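PDB 1ZJJ: hypothetical protein PH1952 from Pyrococcus horikoshii, which is uncharacterised but, as a magnesium-binding member of the haloacid dehalogenase superfamily, probably acts as a phosphatase. Local coordinates for residues Ile34-Leu39 with Ile59-Ser64; Arg74-Lys79 with Met192-Arg197; Glu92-Glu97 with His121-Leu126; Ser169-Leu174 with Val180-Ile185. All coordinates share one frame; numbering follows the deposited sequence.

Interaction 1. Residues Ile34-Leu39 with Ile59-Ser64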
loop_
_atom_site.group_PDB
_atom_site.type_symbol
_atom_site.label_atom_id
_atom_site.label_comp_id
_atom_site.label_asym_id
_atom_site.label_seq_id
_atom_site.Cartn_x
_atom_site.Cartn_y
_atom_site.Cartn_z
ATOM N N ILE B 34 40.007 -7.939 -11.230
ATOM C CA ILE B 34 38.920 -7.005 -10.947
ATOM C C ILE B 34 37.903 -7.549 -9.939
ATOM O O ILE B 34 37.207 -8.525 -10.210
ATOM C CB ILE B 34 38.181 -6.626 -12.261
ATOM C CG1 ILE B 34 39.164 -5.954 -13.226
ATOM C CG2 ILE B 34 37.033 -5.681 -11.973
ATOM C CD1 ILE B 34 38.641 -5.791 -14.638
ATOM N N PRO B 35 37.820 -6.930 -8.750
ATOM C CA PRO B 35 36.870 -7.383 -7.727
ATOM C C PRO B 35 35.446 -7.080 -8.182
ATOM O O PRO B 35 35.206 -6.090 -8.873
ATOM C CB PRO B 35 37.248 -6.554 -6.501
ATOM C CG PRO B 35 38.690 -6.207 -6.732
ATOM C CD PRO B 35 38.708 -5.888 -8.207
ATOM N N PHE B 36 34.502 -7.922 -7.789
ATOM C CA PHE B 36 33.115 -7.701 -8.167
ATOM C C PHE B 36 32.171 -8.292 -7.138
ATOM O O PHE B 36 32.566 -9.113 -6.305
ATOM C CB PHE B 36 32.839 -8.308 -9.551
ATOM C CG PHE B 36 33.010 -9.798 -9.603
ATOM C CD1 PHE B 36 31.951 -10.645 -9.294
ATOM C CD2 PHE B 36 34.248 -10.358 -9.916
ATOM C CE1 PHE B 36 32.120 -12.034 -9.295
ATOM C CE2 PHE B 36 34.424 -11.737 -9.919
ATOM C CZ PHE B 36 33.359 -12.578 -9.607
ATOM N N ALA B 37 30.921 -7.856 -7.193
ATOM C CA ALA B 37 29.903 -8.357 -6.281
ATOM C C ALA B 37 28.546 -8.226 -6.946
ATOM O O ALA B 37 28.356 -7.391 -7.831
ATOM C CB ALA B 37 29.931 -7.574 -4.979
ATOM N N PHE B 38 27.611 -9.071 -6.532
ATOM C CA PHE B 38 26.266 -9.037 -7.073
ATOM C C PHE B 38 25.402 -8.350 -6.014
ATOM O O PHE B 38 25.571 -8.583 -4.810
ATOM C CB PHE B 38 25.790 -10.461 -7.375
ATOM C CG PHE B 38 26.634 -11.181 -8.412
ATOM C CD1 PHE B 38 27.523 -10.478 -9.223
ATOM C CD2 PHE B 38 26.516 -12.555 -8.593
ATOM C CE1 PHE B 38 28.283 -11.134 -10.201
ATOM C CE2 PHE B 38 27.269 -13.221 -9.567
ATOM C CZ PHE B 38 28.156 -12.506 -10.373
ATOM N N LEU B 39 24.488 -7.500 -6.460
ATOM C CA LEU B 39 23.663 -6.741 -5.535
ATOM C C LEU B 39 22.191 -6.745 -5.919
ATOM O O LEU B 39 21.793 -6.041 -6.849
ATOM C CB LEU B 39 24.187 -5.294 -5.488
ATOM C CG LEU B 39 23.605 -4.315 -4.458
ATOM C CD1 LEU B 39 24.097 -4.719 -3.080
ATOM C CD2 LEU B 39 24.041 -2.882 -4.768
ATOM N N ILE B 59 26.635 -19.967 -13.962
ATOM C CA ILE B 59 27.529 -19.084 -13.230
ATOM C C ILE B 59 27.973 -19.606 -11.863
ATOM O O ILE B 59 27.144 -19.934 -11.018
ATOM C CB ILE B 59 26.846 -17.736 -13.025
ATOM C CG1 ILE B 59 26.444 -17.182 -14.397
ATOM C CG2 ILE B 59 27.793 -16.778 -12.323
ATOM C CD1 ILE B 59 25.030 -16.604 -14.488
ATOM N N ASP B 60 29.285 -19.629 -11.637
ATOM C CA ASP B 60 29.825 -20.103 -10.363
ATOM C C ASP B 60 30.544 -18.991 -9.603
ATOM O O ASP B 60 31.606 -18.531 -10.018
ATOM C CB ASP B 60 30.791 -21.267 -10.599
ATOM C CG ASP B 60 31.155 -21.993 -9.317
ATOM O OD1 ASP B 60 31.108 -21.378 -8.227
ATOM O OD2 ASP B 60 31.496 -23.188 -9.404
ATOM N N VAL B 61 29.957 -18.561 -8.490
ATOM C CA VAL B 61 30.552 -17.527 -7.654
ATOM C C VAL B 61 30.231 -17.843 -6.201
ATOM O O VAL B 61 29.245 -18.523 -5.904
ATOM C CB VAL B 61 29.989 -16.118 -7.972
ATOM C CG1 VAL B 61 30.263 -15.758 -9.436
ATOM C CG2 VAL B 61 28.495 -16.069 -7.659
ATOM N N SER B 62 31.069 -17.349 -5.302
ATOM C CA SER B 62 30.872 -17.576 -3.878
ATOM C C SER B 62 29.695 -16.750 -3.355
ATOM O O SER B 62 29.490 -15.612 -3.772
ATOM C CB SER B 62 32.145 -17.200 -3.124
ATOM O OG SER B 62 31.963 -17.318 -1.732
ATOM N N SER B 63 28.915 -17.329 -2.449
ATOM C CA SER B 63 27.787 -16.613 -1.871
ATOM C C SER B 63 28.322 -15.406 -1.089
ATOM O O SER B 63 27.567 -14.512 -0.713
ATOM C CB SER B 63 27.005 -17.532 -0.928
ATOM O OG SER B 63 27.818 -17.928 0.165
ATOM N N SER B 64 29.630 -15.372 -0.856
ATOM C CA SER B 64 30.219 -14.261 -0.112
ATOM C C SER B 64 30.214 -12.933 -0.873
ATOM O O SER B 64 30.332 -11.872 -0.264
ATOM C CB SER B 64 31.647 -14.595 0.340
ATOM O OG SER B 64 32.554 -14.600 -0.745
#

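Interaction 2. Residues Arg74-Lys79 with Met192-Arg197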
loop_
_atom_site.group_PDB
_atom_site.type_symbol
_atom_site.label_atom_id
_atom_site.label_comp_id
_atom_site.label_asym_id
_atom_site.label_seq_id
_atom_site.Cartn_x
_atom_site.Cartn_y
_atom_site.Cartn_z
ATOM N N ARG B 74 20.180 -6.588 7.710
ATOM C CA ARG B 74 20.773 -7.092 8.947
ATOM C C ARG B 74 22.000 -6.260 9.306
ATOM O O ARG B 74 22.155 -5.835 10.450
ATOM C CB ARG B 74 21.179 -8.567 8.803
ATOM C CG ARG B 74 22.165 -9.050 9.881
ATOM C CD ARG B 74 22.246 -10.585 9.984
ATOM N NE ARG B 74 22.867 -11.249 8.835
ATOM C CZ ARG B 74 24.169 -11.219 8.546
ATOM N NH1 ARG B 74 25.020 -10.551 9.317
ATOM N NH2 ARG B 74 24.630 -11.874 7.489
ATOM N N LEU B 75 22.871 -6.026 8.326
ATOM C CA LEU B 75 24.086 -5.244 8.553
ATOM C C LEU B 75 23.771 -3.812 8.993
ATOM O O LEU B 75 24.462 -3.247 9.848
ATOM C CB LEU B 75 24.956 -5.230 7.288
ATOM C CG LEU B 75 25.479 -6.600 6.825
ATOM C CD1 LEU B 75 26.269 -6.448 5.540
ATOM C CD2 LEU B 75 26.352 -7.215 7.911
ATOM N N TYR B 76 22.731 -3.226 8.412
ATOM C CA TYR B 76 22.335 -1.873 8.783
ATOM C C TYR B 76 21.867 -1.852 10.244
ATOM O O TYR B 76 22.292 -1.008 11.035
ATOM C CB TYR B 76 21.197 -1.379 7.884
ATOM C CG TYR B 76 20.637 -0.055 8.341
ATOM C CD1 TYR B 76 21.311 1.139 8.078
ATOM C CD2 TYR B 76 19.478 -0.003 9.115
ATOM C CE1 TYR B 76 20.846 2.351 8.585
ATOM C CE2 TYR B 76 19.006 1.199 9.625
ATOM C CZ TYR B 76 19.695 2.370 9.359
ATOM O OH TYR B 76 19.232 3.554 9.886
ATOM N N MET B 77 20.978 -2.784 10.587
ATOM C CA MET B 77 20.441 -2.880 11.940
ATOM C C MET B 77 21.552 -3.079 12.969
ATOM O O MET B 77 21.585 -2.408 13.996
ATOM C CB MET B 77 19.431 -4.031 12.019
ATOM C CG MET B 77 18.207 -3.805 11.143
ATOM S SD MET B 77 17.118 -5.233 11.011
ATOM C CE MET B 77 16.199 -5.065 12.541
ATOM N N SER B 78 22.465 -3.998 12.679
ATOM C CA SER B 78 23.571 -4.284 13.576
ATOM C C SER B 78 24.445 -3.055 13.835
ATOM O O SER B 78 24.847 -2.787 14.972
ATOM C CB SER B 78 24.425 -5.407 12.989
ATOM O OG SER B 78 25.351 -5.890 13.942
ATOM N N LYS B 79 24.724 -2.305 12.776
ATOM C CA LYS B 79 25.574 -1.127 12.870
ATOM C C LYS B 79 24.936 0.152 13.398
ATOM O O LYS B 79 25.594 0.920 14.098
ATOM C CB LYS B 79 26.182 -0.829 11.496
ATOM C CG LYS B 79 27.192 0.299 11.491
ATOM C CD LYS B 79 27.802 0.479 10.107
ATOM C CE LYS B 79 29.048 1.340 10.190
ATOM N NZ LYS B 79 29.589 1.697 8.849
ATOM N N MET B 192 22.377 0.530 1.430
ATOM C CA MET B 192 22.893 -0.480 0.508
ATOM C C MET B 192 24.295 -0.081 0.061
ATOM O O MET B 192 25.178 -0.924 -0.066
ATOM C CB MET B 192 21.984 -0.605 -0.716
ATOM C CG MET B 192 22.182 -1.889 -1.501
ATOM S SD MET B 192 21.523 -3.311 -0.599
ATOM C CE MET B 192 20.519 -4.059 -1.846
ATOM N N TYR B 193 24.492 1.212 -0.179
ATOM C CA TYR B 193 25.798 1.711 -0.603
ATOM C C TYR B 193 26.795 1.510 0.527
ATOM O O TYR B 193 27.951 1.171 0.296
ATOM C CB TYR B 193 25.730 3.200 -0.953
ATOM C CG TYR B 193 27.054 3.764 -1.432
ATOM C CD1 TYR B 193 27.582 3.397 -2.670
ATOM C CD2 TYR B 193 27.794 4.632 -0.631
ATOM C CE1 TYR B 193 28.816 3.880 -3.097
ATOM C CE2 TYR B 193 29.030 5.123 -1.050
ATOM C CZ TYR B 193 29.535 4.740 -2.281
ATOM O OH TYR B 193 30.767 5.192 -2.684
ATOM N N GLU B 194 26.338 1.726 1.756
ATOM C CA GLU B 194 27.200 1.559 2.913
ATOM C C GLU B 194 27.731 0.135 2.949
ATOM O O GLU B 194 28.889 -0.092 3.283
ATOM C CB GLU B 194 26.439 1.884 4.203
ATOM C CG GLU B 194 27.228 1.599 5.463
ATOM C CD GLU B 194 26.557 2.141 6.712
ATOM O OE1 GLU B 194 25.332 1.964 6.860
ATOM O OE2 GLU B 194 27.261 2.735 7.552
ATOM N N VAL B 195 26.887 -0.829 2.592
ATOM C CA VAL B 195 27.318 -2.226 2.582
ATOM C C VAL B 195 28.347 -2.515 1.487
ATOM O O VAL B 195 29.338 -3.203 1.723
ATOM C CB VAL B 195 26.114 -3.179 2.423
ATOM C CG1 VAL B 195 26.599 -4.605 2.231
ATOM C CG2 VAL B 195 25.239 -3.102 3.665
ATOM N N VAL B 196 28.106 -1.992 0.290
ATOM C CA VAL B 196 29.032 -2.180 -0.827
ATOM C C VAL B 196 30.389 -1.579 -0.471
ATOM O O VAL B 196 31.429 -2.192 -0.686
ATOM C CB VAL B 196 28.499 -1.493 -2.115
ATOM C CG1 VAL B 196 29.587 -1.464 -3.186
ATOM C CG2 VAL B 196 27.269 -2.232 -2.637
ATOM N N ARG B 197 30.360 -0.371 0.080
ATOM C CA ARG B 197 31.570 0.347 0.463
ATOM C C ARG B 197 32.414 -0.366 1.490
ATOM O O ARG B 197 33.642 -0.321 1.457
ATOM C CB ARG B 197 31.212 1.726 1.007
ATOM C CG ARG B 197 31.522 2.813 0.037
ATOM C CD ARG B 197 32.970 2.708 -0.364
ATOM N NE ARG B 197 33.242 3.491 -1.552
ATOM C CZ ARG B 197 34.196 3.223 -2.432
ATOM N NH1 ARG B 197 34.993 2.177 -2.283
ATOM N NH2 ARG B 197 34.344 4.031 -3.459
#

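Interaction 3. Residues Glu92-Glu97 with His121-Leu126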
loop_
_atom_site.group_PDB
_atom_site.type_symbol
_atom_site.label_atom_id
_atom_site.label_comp_id
_atom_site.label_asym_id
_atom_site.label_seq_id
_atom_site.Cartn_x
_atom_site.Cartn_y
_atom_site.Cartn_z
ATOM N N GLU B 92 11.521 -16.460 3.531
ATOM C CA GLU B 92 12.561 -17.238 4.192
ATOM C C GLU B 92 13.898 -16.509 4.302
ATOM O O GLU B 92 14.508 -16.469 5.369
ATOM C CB GLU B 92 12.752 -18.552 3.432
ATOM C CG GLU B 92 13.572 -19.594 4.147
ATOM C CD GLU B 92 13.890 -20.775 3.248
ATOM O OE1 GLU B 92 12.961 -21.284 2.586
ATOM O OE2 GLU B 92 15.067 -21.195 3.208
ATOM N N GLY B 93 14.353 -15.935 3.195
ATOM C CA GLY B 93 15.619 -15.229 3.201
ATOM C C GLY B 93 15.699 -14.153 4.266
ATOM O O GLY B 93 16.669 -14.086 5.020
ATOM N N LEU B 94 14.672 -13.311 4.331
ATOM C CA LEU B 94 14.642 -12.226 5.296
ATOM C C LEU B 94 14.550 -12.742 6.730
ATOM O O LEU B 94 15.247 -12.243 7.615
ATOM C CB LEU B 94 13.472 -11.285 4.995
ATOM C CG LEU B 94 13.371 -10.019 5.852
ATOM C CD1 LEU B 94 14.682 -9.233 5.793
ATOM C CD2 LEU B 94 12.194 -9.171 5.363
ATOM N N VAL B 95 13.701 -13.743 6.957
ATOM C CA VAL B 95 13.551 -14.305 8.294
ATOM C C VAL B 95 14.882 -14.851 8.788
ATOM O O VAL B 95 15.244 -14.656 9.946
ATOM C CB VAL B 95 12.502 -15.445 8.331
ATOM C CG1 VAL B 95 12.613 -16.203 9.652
ATOM C CG2 VAL B 95 11.096 -14.872 8.192
ATOM N N LYS B 96 15.608 -15.531 7.903
ATOM C CA LYS B 96 16.907 -16.103 8.247
ATOM C C LYS B 96 17.917 -15.035 8.658
ATOM O O LYS B 96 18.668 -15.214 9.621
ATOM C CB LYS B 96 17.464 -16.889 7.064
ATOM C CG LYS B 96 16.561 -18.008 6.584
ATOM C CD LYS B 96 17.134 -19.365 6.912
ATOM C CE LYS B 96 16.085 -20.444 6.717
ATOM N NZ LYS B 96 16.665 -21.695 6.156
ATOM N N GLU B 97 17.947 -13.930 7.918
ATOM C CA GLU B 97 18.869 -12.841 8.228
ATOM C C GLU B 97 18.529 -12.211 9.574
ATOM O O GLU B 97 19.421 -11.832 10.328
ATOM C CB GLU B 97 18.821 -11.763 7.138
ATOM C CG GLU B 97 19.297 -12.237 5.780
ATOM C CD GLU B 97 20.789 -12.538 5.733
ATOM O OE1 GLU B 97 21.466 -12.457 6.783
ATOM O OE2 GLU B 97 21.284 -12.865 4.632
ATOM N N HIS B 121 11.457 -3.389 16.465
ATOM C CA HIS B 121 11.769 -3.168 15.055
ATOM C C HIS B 121 10.835 -3.960 14.143
ATOM O O HIS B 121 10.591 -5.146 14.370
ATOM C CB HIS B 121 13.214 -3.599 14.756
ATOM C CG HIS B 121 14.234 -3.005 15.676
ATOM N ND1 HIS B 121 14.537 -1.660 15.689
ATOM C CD2 HIS B 121 15.027 -3.574 16.619
ATOM C CE1 HIS B 121 15.467 -1.425 16.595
ATOM N NE2 HIS B 121 15.782 -2.573 17.175
ATOM N N VAL B 122 10.312 -3.298 13.114
ATOM C CA VAL B 122 9.452 -3.958 12.141
ATOM C C VAL B 122 10.201 -3.939 10.809
ATOM O O VAL B 122 10.565 -2.876 10.310
ATOM C CB VAL B 122 8.104 -3.236 11.975
ATOM C CG1 VAL B 122 7.290 -3.921 10.885
ATOM C CG2 VAL B 122 7.339 -3.254 13.292
ATOM N N VAL B 123 10.458 -5.120 10.257
ATOM C CA VAL B 123 11.187 -5.246 8.997
ATOM C C VAL B 123 10.238 -5.775 7.920
ATOM O O VAL B 123 9.631 -6.840 8.073
ATOM C CB VAL B 123 12.401 -6.189 9.157
ATOM C CG1 VAL B 123 13.126 -6.343 7.829
ATOM C CG2 VAL B 123 13.364 -5.626 10.200
ATOM N N VAL B 124 10.121 -5.025 6.830
ATOM C CA VAL B 124 9.209 -5.377 5.752
ATOM C C VAL B 124 9.907 -5.597 4.423
ATOM O O VAL B 124 10.576 -4.704 3.913
ATOM C CB VAL B 124 8.156 -4.262 5.557
ATOM C CG1 VAL B 124 7.089 -4.695 4.553
ATOM C CG2 VAL B 124 7.533 -3.898 6.897
ATOM N N GLY B 125 9.739 -6.795 3.874
ATOM C CA GLY B 125 10.309 -7.127 2.584
ATOM C C GLY B 125 9.180 -7.721 1.763
ATOM O O GLY B 125 8.016 -7.667 2.177
ATOM N N LEU B 126 9.500 -8.285 0.606
ATOM C CA LEU B 126 8.475 -8.895 -0.229
ATOM C C LEU B 126 7.903 -10.128 0.479
ATOM O O LEU B 126 8.637 -11.043 0.827
ATOM C CB LEU B 126 9.059 -9.311 -1.584
ATOM C CG LEU B 126 8.109 -10.136 -2.460
ATOM C CD1 LEU B 126 6.924 -9.276 -2.879
ATOM C CD2 LEU B 126 8.853 -10.661 -3.686
#

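Interaction 4. Residues Ser169-Leu174 with Val180-Ile185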
loop_
_atom_site.group_PDB
_atom_site.type_symbol
_atom_site.label_atom_id
_atom_site.label_comp_id
_atom_site.label_asym_id
_atom_site.label_seq_id
_atom_site.Cartn_x
_atom_site.Cartn_y
_atom_site.Cartn_z
ATOM N N SER B 169 5.352 -1.895 -2.650
ATOM C CA SER B 169 3.895 -1.908 -2.639
ATOM C C SER B 169 3.411 -2.154 -1.217
ATOM O O SER B 169 2.489 -1.497 -0.736
ATOM C CB SER B 169 3.384 -3.034 -3.557
ATOM O OG SER B 169 2.006 -3.287 -3.359
ATOM N N ILE B 170 4.046 -3.114 -0.554
ATOM C CA ILE B 170 3.683 -3.464 0.814
ATOM C C ILE B 170 4.108 -2.352 1.764
ATOM O O ILE B 170 3.353 -1.948 2.654
ATOM C CB ILE B 170 4.348 -4.795 1.221
ATOM C CG1 ILE B 170 3.931 -5.880 0.230
ATOM C CG2 ILE B 170 3.943 -5.180 2.646
ATOM C CD1 ILE B 170 4.580 -7.233 0.450
ATOM N N ILE B 171 5.320 -1.845 1.556
ATOM C CA ILE B 171 5.851 -0.771 2.382
ATOM C C ILE B 171 4.960 0.459 2.274
ATOM O O ILE B 171 4.727 1.154 3.263
ATOM C CB ILE B 171 7.300 -0.406 1.958
ATOM C CG1 ILE B 171 8.250 -1.540 2.356
ATOM C CG2 ILE B 171 7.733 0.907 2.601
ATOM C CD1 ILE B 171 9.603 -1.474 1.685
ATOM N N ALA B 172 4.441 0.718 1.078
ATOM C CA ALA B 172 3.579 1.874 0.864
ATOM C C ALA B 172 2.322 1.787 1.718
ATOM O O ALA B 172 1.905 2.779 2.316
ATOM C CB ALA B 172 3.206 1.988 -0.613
ATOM N N ALA B 173 1.718 0.604 1.770
ATOM C CA ALA B 173 0.514 0.402 2.570
ATOM C C ALA B 173 0.787 0.723 4.041
ATOM O O ALA B 173 -0.013 1.388 4.695
ATOM C CB ALA B 173 0.026 -1.032 2.434
ATOM N N LEU B 174 1.923 0.259 4.555
ATOM C CA LEU B 174 2.274 0.502 5.951
ATOM C C LEU B 174 2.608 1.967 6.209
ATOM O O LEU B 174 2.362 2.482 7.301
ATOM C CB LEU B 174 3.434 -0.401 6.362
ATOM C CG LEU B 174 3.028 -1.867 6.510
ATOM C CD1 LEU B 174 4.253 -2.707 6.806
ATOM C CD2 LEU B 174 1.982 -2.002 7.626
ATOM N N VAL B 180 4.193 6.911 9.197
ATOM C CA VAL B 180 5.611 6.954 9.524
ATOM C C VAL B 180 6.438 6.733 8.253
ATOM O O VAL B 180 6.110 5.883 7.429
ATOM C CB VAL B 180 5.972 5.862 10.554
ATOM C CG1 VAL B 180 7.485 5.731 10.674
ATOM C CG2 VAL B 180 5.361 6.210 11.901
ATOM N N GLU B 181 7.509 7.504 8.107
ATOM C CA GLU B 181 8.385 7.404 6.943
ATOM C C GLU B 181 9.344 6.230 7.137
ATOM O O GLU B 181 10.194 6.260 8.018
ATOM C CB GLU B 181 9.172 8.705 6.796
ATOM C CG GLU B 181 9.827 8.896 5.450
ATOM C CD GLU B 181 8.809 8.963 4.330
ATOM O OE1 GLU B 181 7.852 9.762 4.442
ATOM O OE2 GLU B 181 8.968 8.222 3.339
ATOM N N PRO B 182 9.230 5.183 6.304
ATOM C CA PRO B 182 10.115 4.022 6.445
ATOM C C PRO B 182 11.577 4.264 6.098
ATOM O O PRO B 182 11.902 5.128 5.286
ATOM C CB PRO B 182 9.498 3.002 5.500
ATOM C CG PRO B 182 9.003 3.872 4.373
ATOM C CD PRO B 182 8.358 5.041 5.123
ATOM N N ILE B 183 12.453 3.488 6.724
ATOM C CA ILE B 183 13.877 3.559 6.435
ATOM C C ILE B 183 14.046 2.457 5.389
ATOM O O ILE B 183 13.915 1.275 5.708
ATOM C CB ILE B 183 14.703 3.237 7.684
ATOM C CG1 ILE B 183 14.528 4.355 8.712
ATOM C CG2 ILE B 183 16.166 3.077 7.325
ATOM C CD1 ILE B 183 15.194 4.075 10.034
ATOM N N ILE B 184 14.289 2.840 4.135
ATOM C CA ILE B 184 14.450 1.856 3.064
ATOM C C ILE B 184 15.918 1.501 2.887
ATOM O O ILE B 184 16.762 2.367 2.658
ATOM C CB ILE B 184 13.874 2.370 1.716
ATOM C CG1 ILE B 184 12.400 2.760 1.884
ATOM C CG2 ILE B 184 13.995 1.277 0.652
ATOM C CD1 ILE B 184 11.501 1.626 2.300
ATOM N N ILE B 185 16.211 0.211 2.968
ATOM C CA ILE B 185 17.582 -0.269 2.877
ATOM C C ILE B 185 18.210 -0.387 1.486
ATOM O O ILE B 185 19.309 0.133 1.251
ATOM C CB ILE B 185 17.703 -1.644 3.586
ATOM C CG1 ILE B 185 17.187 -1.535 5.024
ATOM C CG2 ILE B 185 19.156 -2.119 3.580
ATOM C CD1 ILE B 185 17.922 -0.512 5.862
#

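Interaction 1. Residues Ile34-Leu39 with Ile59-Ser64
Phe36 and Phe38, on one side of strand 36-40, both reach Val61 in the loop that leads to strand 66-68. The Phe36 ring comes with its edge, CE1 lying 4.2 Å from Val61 CG1, which sits near the ring plane. Its CB does not itself head for the loop; with CG between the backbone N and the carbonyl carbon (chi1 63°), the far end of the ring swings closer to it. Ala37 takes no part; its small side chain touches Phe200, and its backbone is hydrogen-bonded to Ile4 and Phe6 of strand 2-6. Phe38 makes the tighter contact: its CE2 is 3.6 Å from Val61 CG2 and 3.9 Å from Val61 CG1, while Phe38 CZ lies 4.0 Å from Val61 CG1. The valine thus sets both branches against the far end of an obliquely turned ring. With an alanine at Phe38, a gap would probably open beside Val61, leaving both its methyl groups without their main aromatic partner. Leu54 of helix 47-56 also touches Phe38 and Val61. This is the parallel alpha/beta, Rossmann-like core of the HAD superfamily, where strand 36-40 lies beside strand 2-6, which leads to the magnesium ligands Asp7 and Asp9. Between the two segments only carbon meets carbon, so shape and exclusion of water hold the contact; the loop's polar ties go to Arg51 of helix 47-56.

Interaction 2. Residues Arg74-Lys79 with Met192-Arg197
Lys79 and Glu194 join two helices whose segments cross at 90°, with axes 10.0 Å apart. From CB the lysine chain runs outward in extended form, CG anti to the backbone N (chi1 -174°), and the meeting with Glu194 begins further along. There CD and CE of Lys79 each pass 3.5 Å from Glu194 OE2, so the methylenes lie beside the oxygen before the ammonium group reaches it. At the tip, Lys79 NZ donates to Glu194 OE2 over 2.9 Å, a salt bridge that meets the carboxylate from above its plane, 42° out of it. A long flexible lysine suits this place, since it must span from one helix to the next at the protein surface. Glutamate is matched to it by length as well as by charge: approaching from the opposite direction, it also receives a hydrogen bond from His80 NE2 at OE1, and this second tie should limit rotation of the carboxylate. The same OE1 lies at the edge of the Tyr76 ring, 4.3 Å from Tyr76 CD1. Beside the salt bridge, Leu75 CD1 packs 3.8 Å from Val195 CG1, the valine being the buried partner, and the two side chains cross at about a right angle. Helix 69-80 packs on helix 92-101 beside the four-stranded sheet, whereas helix 190-199 lies against strand 204-209 of the six-stranded sheet, so the contact bridges the parts of the fold built on the two sheets, consistent with a core-to-cap interface.

Interaction 3. Residues Glu92-Glu97 with His121-Leu126
The peptide plane joining Val124 to Gly125 is the flat group that meets Leu94: CD2 of the leucine sits over one face of it, 3.7 Å from Gly125 N. Around this plane there is little room for anything bulkier, because a beta carbon on Gly125 would point at the helix and come to 3.0 Å from Leu94 CD2. Glycine therefore suits the place where strand 121-124 gives way to a loop. The leucine fork also takes hold of Val123, with Leu94 CD1 and Leu94 CD2 both 3.9 Å from Val123 CG1. That methyl is received between the two branches, and the side chains run oblique to each other. With Leu94 CG opposite the backbone N (chi1 -175°), the fork is held out from the helix toward the sheet. Replacing Leu94 by an alanine would probably leave a gap over the Gly125 peptide and strip Val123 CG1 of its cover on this side. Val123 is well chosen for a strand, its beta-branched shape filling the layer between sheet and helices, where Met77 and Thr73 of helix 69-80 also touch it. Val124 points the other way, onto helix 167-178. On the helix surface turned from the contact, Lys96 NZ makes a weak salt bridge with Glu92 OE2 at 3.4 Å. The contact joins helix 92-101 to strand 121-124 in the part of the fold consistent with a cap domain. Since buried methyl groups meet methyl groups and a peptide face, its chemistry implies that this contact rests on close apolar fit rather than on directional bonds.

Interaction 4. Residues Ser169-Leu174 with Val180-Ile185
Ile171 carries the whole contact on the helix side, and the meeting across the segments is apolar. Ile171 CG2 lies 3.7 Å from Pro182 CG and 4.0 Å from Pro182 CB, crossing the ring atoms obliquely, while Ile171 CD1 meets Ile184 CD1 at 3.7 Å, tip to tip. The branches then converge on one methyl, for Ile184 CD1 is also 3.8 Å from Ile171 CG2. Because Ile184 leaves its backbone at an angle to the helix, the bend at its second torsion (chi2 -61°) is what carries CD1 back against Ile171. The isoleucine of the helix is by contrast extended to its tip (chi2 165°) and so spans the gap to the strand. Isoleucine suits both positions by offering a long arm and a short one, and proline presents a rigid ring at the entry to the strand, where the lack of a backbone N-H probably costs no sheet bond, the pairing running through Ile183 and Ile185. The polar bonds lie outside the contact: Leu174 N to Ile170 O at 3.2 Å within the helix, and the Thr178 hydroxyl, which pairs with Leu174 O and Val180 N at the turn. The crossover from strand 147-150, whose Phe148 touches Ile171 and Pro182, to its parallel neighbour 183-184 includes strands 156-159 and 162-165 ahead of helix 167-178. Strand 183-184 ends the four-stranded sheet, and the helix covers one face while its far side, at Ser169, Ala172 and Ala173, packs on the same helix of the second subunit.

From the N terminus, interaction 1 closes first, a short loop through helix 47-56 that stays within the six-stranded sheet region. Interaction 2 opens next at helix 69-80 and closes only at helix 190-199, so the long excursion between them encloses both interaction 3 and interaction 4. These two follow one another in series on the four-stranded sheet, meeting where Val124 packs on Ile170, Ile171 and Leu174. Interaction 3 reaches interaction 2 through the Arg74 to Glu97 salt bridge, and interaction 4 through Ile185 against Tyr76 and Met192. Leu39 on Met192 and Val196 connects interaction 1 to interaction 2, which thus touches the contacts on both sheets.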